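Local coordinates for TRAP-type C4-dicarboxylate:H+ symport system substrate-binding component DctP (Shewanella oneidensis, PDB 4MX6), which probably serves as the periplasmic receptor of a TRAP transporter, capturing succinate and related C4-dicarboxylates for proton-coupled uptake, at residues 110-114 against 322-326. Sequence-based numbering, arbitrary orientation.
Sequences KRLQV and FEDQV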
ATOM      1  N   LYS A 110     -12.467   6.182  -8.601  1.00 13.12           N
ATOM      2  CA  LYS A 110     -13.040   5.796  -7.315  1.00 14.11           C
ATOM      3  C   LYS A 110     -13.130   4.274  -7.184  1.00 12.13           C
ATOM      4  O   LYS A 110     -13.525   3.751  -6.146  1.00 12.46           O
ATOM      5  CB  LYS A 110     -14.433   6.400  -7.150  1.00 16.88           C
ATOM      6  CG  LYS A 110     -14.464   7.911  -7.224  1.00 19.36           C
ATOM      7  CD  LYS A 110     -13.700   8.561  -6.086  1.00 21.17           C
ATOM      8  CE  LYS A 110     -13.803  10.070  -6.198  1.00 23.63           C
ATOM      9  NZ  LYS A 110     -13.600  10.741  -4.902  1.00 25.46           N
ATOM     10  N   ARG A 111     -12.771   3.557  -8.238  1.00 11.60           N
ATOM     11  CA  ARG A 111     -12.975   2.114  -8.249  1.00 12.09           C
ATOM     12  C   ARG A 111     -12.025   1.357  -7.317  1.00 10.72           C
ATOM     13  O   ARG A 111     -12.396   0.306  -6.765  1.00 11.45           O
ATOM     14  CB  ARG A 111     -12.859   1.581  -9.674  1.00 13.08           C
ATOM     15  CG  ARG A 111     -14.032   2.002 -10.564  1.00 14.46           C
ATOM     16  CD  ARG A 111     -13.788   1.665 -12.033  1.00 15.13           C
ATOM     17  NE  ARG A 111     -13.572   0.236 -12.238  1.00 15.15           N
ATOM     18  CZ  ARG A 111     -13.149  -0.306 -13.375  1.00 15.41           C
ATOM     19  NH1 ARG A 111     -12.861   0.466 -14.407  1.00 15.50           N
ATOM     20  NH2 ARG A 111     -12.971  -1.620 -13.463  1.00 15.74           N
ATOM     21  N   LEU A 112     -10.815   1.884  -7.108  1.00  8.40           N
ATOM     22  CA  LEU A 112      -9.824   1.202  -6.277  1.00  8.09           C
ATOM     23  C   LEU A 112     -10.125   1.311  -4.783  1.00  8.17           C
ATOM     24  O   LEU A 112      -9.495   0.620  -3.980  1.00  8.14           O
ATOM     25  CB  LEU A 112      -8.402   1.682  -6.601  1.00  8.27           C
ATOM     26  CG  LEU A 112      -7.933   1.254  -7.998  1.00  8.76           C
ATOM     27  CD1 LEU A 112      -6.688   2.008  -8.413  1.00 10.28           C
ATOM     28  CD2 LEU A 112      -7.674  -0.242  -8.036  1.00  9.17           C
ATOM     29  N   GLN A 113     -11.107   2.144  -4.430  1.00  8.72           N
ATOM     30  CA  GLN A 113     -11.542   2.299  -3.046  1.00  9.05           C
ATOM     31  C   GLN A 113     -11.927   0.973  -2.406  1.00  8.51           C
ATOM     32  O   GLN A 113     -11.860   0.827  -1.187  1.00  8.50           O
ATOM     33  CB  GLN A 113     -12.720   3.279  -2.963  1.00 10.22           C
ATOM     34  CG  GLN A 113     -12.298   4.705  -3.192  1.00 11.03           C
ATOM     35  CD  GLN A 113     -13.407   5.705  -2.971  1.00 11.54           C
ATOM     36  OE1 GLN A 113     -13.196   6.738  -2.337  1.00 11.85           O
ATOM     37  NE2 GLN A 113     -14.594   5.420  -3.494  1.00 13.37           N
ATOM     38  N   VAL A 114     -12.364   0.009  -3.217  1.00  8.48           N
ATOM     39  CA  VAL A 114     -12.710  -1.306  -2.702  1.00  9.00           C
ATOM     40  C   VAL A 114     -11.584  -1.892  -1.840  1.00  8.28           C
ATOM     41  O   VAL A 114     -11.848  -2.523  -0.820  1.00  8.25           O
ATOM     42  CB  VAL A 114     -13.118  -2.269  -3.840  1.00 10.49           C
ATOM     43  CG1 VAL A 114     -11.974  -2.536  -4.810  1.00 11.01           C
ATOM     44  CG2 VAL A 114     -13.665  -3.572  -3.251  1.00 12.40           C
ATOM     45  N   PHE A 322     -19.731   3.471   0.962  1.00 11.22           N
ATOM     46  CA  PHE A 322     -19.044   3.494  -0.326  1.00 12.01           C
ATOM     47  C   PHE A 322     -19.610   2.529  -1.368  1.00 12.80           C
ATOM     48  O   PHE A 322     -19.122   2.477  -2.503  1.00 13.91           O
ATOM     49  CB  PHE A 322     -17.544   3.263  -0.121  1.00 11.80           C
ATOM     50  CG  PHE A 322     -16.874   4.430   0.508  1.00 11.26           C
ATOM     51  CD1 PHE A 322     -16.441   5.475  -0.276  1.00 11.74           C
ATOM     52  CD2 PHE A 322     -16.748   4.528   1.883  1.00 11.32           C
ATOM     53  CE1 PHE A 322     -15.847   6.568   0.288  1.00 12.17           C
ATOM     54  CE2 PHE A 322     -16.170   5.627   2.460  1.00 11.48           C
ATOM     55  CZ  PHE A 322     -15.726   6.656   1.669  1.00 11.76           C
ATOM     56  N   GLU A 323     -20.649   1.787  -1.012  1.00 12.32           N
ATOM     57  CA  GLU A 323     -21.109   0.719  -1.891  1.00 13.99           C
ATOM     58  C   GLU A 323     -21.443   1.229  -3.307  1.00 17.11           C
ATOM     59  O   GLU A 323     -21.131   0.570  -4.304  1.00 17.22           O
ATOM     60  CB  GLU A 323     -22.312   0.005  -1.278  1.00 13.76           C
ATOM     61  CG  GLU A 323     -22.780  -1.181  -2.074  1.00 13.93           C
ATOM     62  CD  GLU A 323     -24.089  -1.671  -1.569  1.00 14.65           C
ATOM     63  OE1 GLU A 323     -24.090  -2.261  -0.466  1.00 13.09           O
ATOM     64  OE2 GLU A 323     -25.106  -1.425  -2.265  1.00 17.29           O
ATOM     65  N   ASP A 324     -22.060   2.403  -3.413  1.00 20.08           N
ATOM     66  CA  ASP A 324     -22.405   2.937  -4.741  1.00 23.60           C
ATOM     67  C   ASP A 324     -21.187   3.223  -5.623  1.00 24.36           C
ATOM     68  O   ASP A 324     -21.171   2.843  -6.801  1.00 25.79           O
ATOM     69  CB  ASP A 324     -23.237   4.213  -4.623  1.00 26.77           C
ATOM     70  CG  ASP A 324     -24.669   3.939  -4.250  1.00 29.78           C
ATOM     71  OD1 ASP A 324     -25.497   3.719  -5.165  1.00 30.62           O
ATOM     72  OD2 ASP A 324     -24.964   3.952  -3.038  1.00 31.59           O
ATOM     73  N   GLN A 325     -20.193   3.918  -5.074  1.00 23.44           N
ATOM     74  CA  GLN A 325     -18.999   4.299  -5.827  1.00 23.02           C
ATOM     75  C   GLN A 325     -18.176   3.098  -6.237  1.00 21.79           C
ATOM     76  O   GLN A 325     -17.508   3.106  -7.276  1.00 22.60           O
ATOM     77  CB  GLN A 325     -18.092   5.200  -4.987  1.00 24.30           C
ATOM     78  CG  GLN A 325     -18.671   6.546  -4.616  1.00 25.12           C
ATOM     79  CD  GLN A 325     -17.746   7.318  -3.692  1.00 25.32           C
ATOM     80  OE1 GLN A 325     -16.529   7.316  -3.870  1.00 23.08           O
ATOM     81  NE2 GLN A 325     -18.317   7.960  -2.680  1.00 26.62           N
ATOM     82  N   VAL A 326     -18.186   2.076  -5.397  1.00 20.09           N
ATOM     83  CA  VAL A 326     -17.287   0.966  -5.586  1.00 19.34           C
ATOM     84  C   VAL A 326     -17.944  -0.107  -6.432  1.00 17.95           C
ATOM     85  O   VAL A 326     -17.284  -0.773  -7.233  1.00 17.83           O
ATOM     86  CB  VAL A 326     -16.865   0.405  -4.230  1.00 20.62           C
ATOM     87  CG1 VAL A 326     -16.294  -0.973  -4.390  1.00 21.70           C
ATOM     88  CG2 VAL A 326     -15.866   1.359  -3.559  1.00 21.06           C
TER
HETATM   89  O   HOH W   1     -14.536  -1.138  -7.862  1.00 15.36           O
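Gln113 reaches from the loop between helices 86-91 and 124-132 to Val326 and Gln325 at the end of helix 305-326. CB of Gln113 rests on CG2 of Val326 at 3.7 Å. CG stands anti to the carbonyl carbon (chi1 -73°), and the extended chain beyond it carries the amide past Val326 to Phe322 and Gln325. There NE2 of Gln113 gives a hydrogen bond to OE1 of Gln325, 2.7 Å long and fairly straight at 156°, although it comes from above the acceptor's carbonyl plane. The same NE2 bonds weakly back to O of Lys110; a long amide suits a place with two acceptors to reach. OE1 of Gln113 lies 3.7 Å from CE1 of Phe322, the amide nearly perpendicular to the ring. A leucine here would probably leave OE1 of Gln325 without this donor and O of Lys110 without its weak side-chain bond. Branched valines suit the buried side: CB of Val114 meets CG1 of Val326 at a tight 3.5 Å. A water donates to O of both Arg111 and Val326. Helix 328-337 also touches both valines, and Gln113 lies about 10 Å, side chain to side chain, from succinate-binding Lys104 in this two-lobed periplasmic-binding-protein fold.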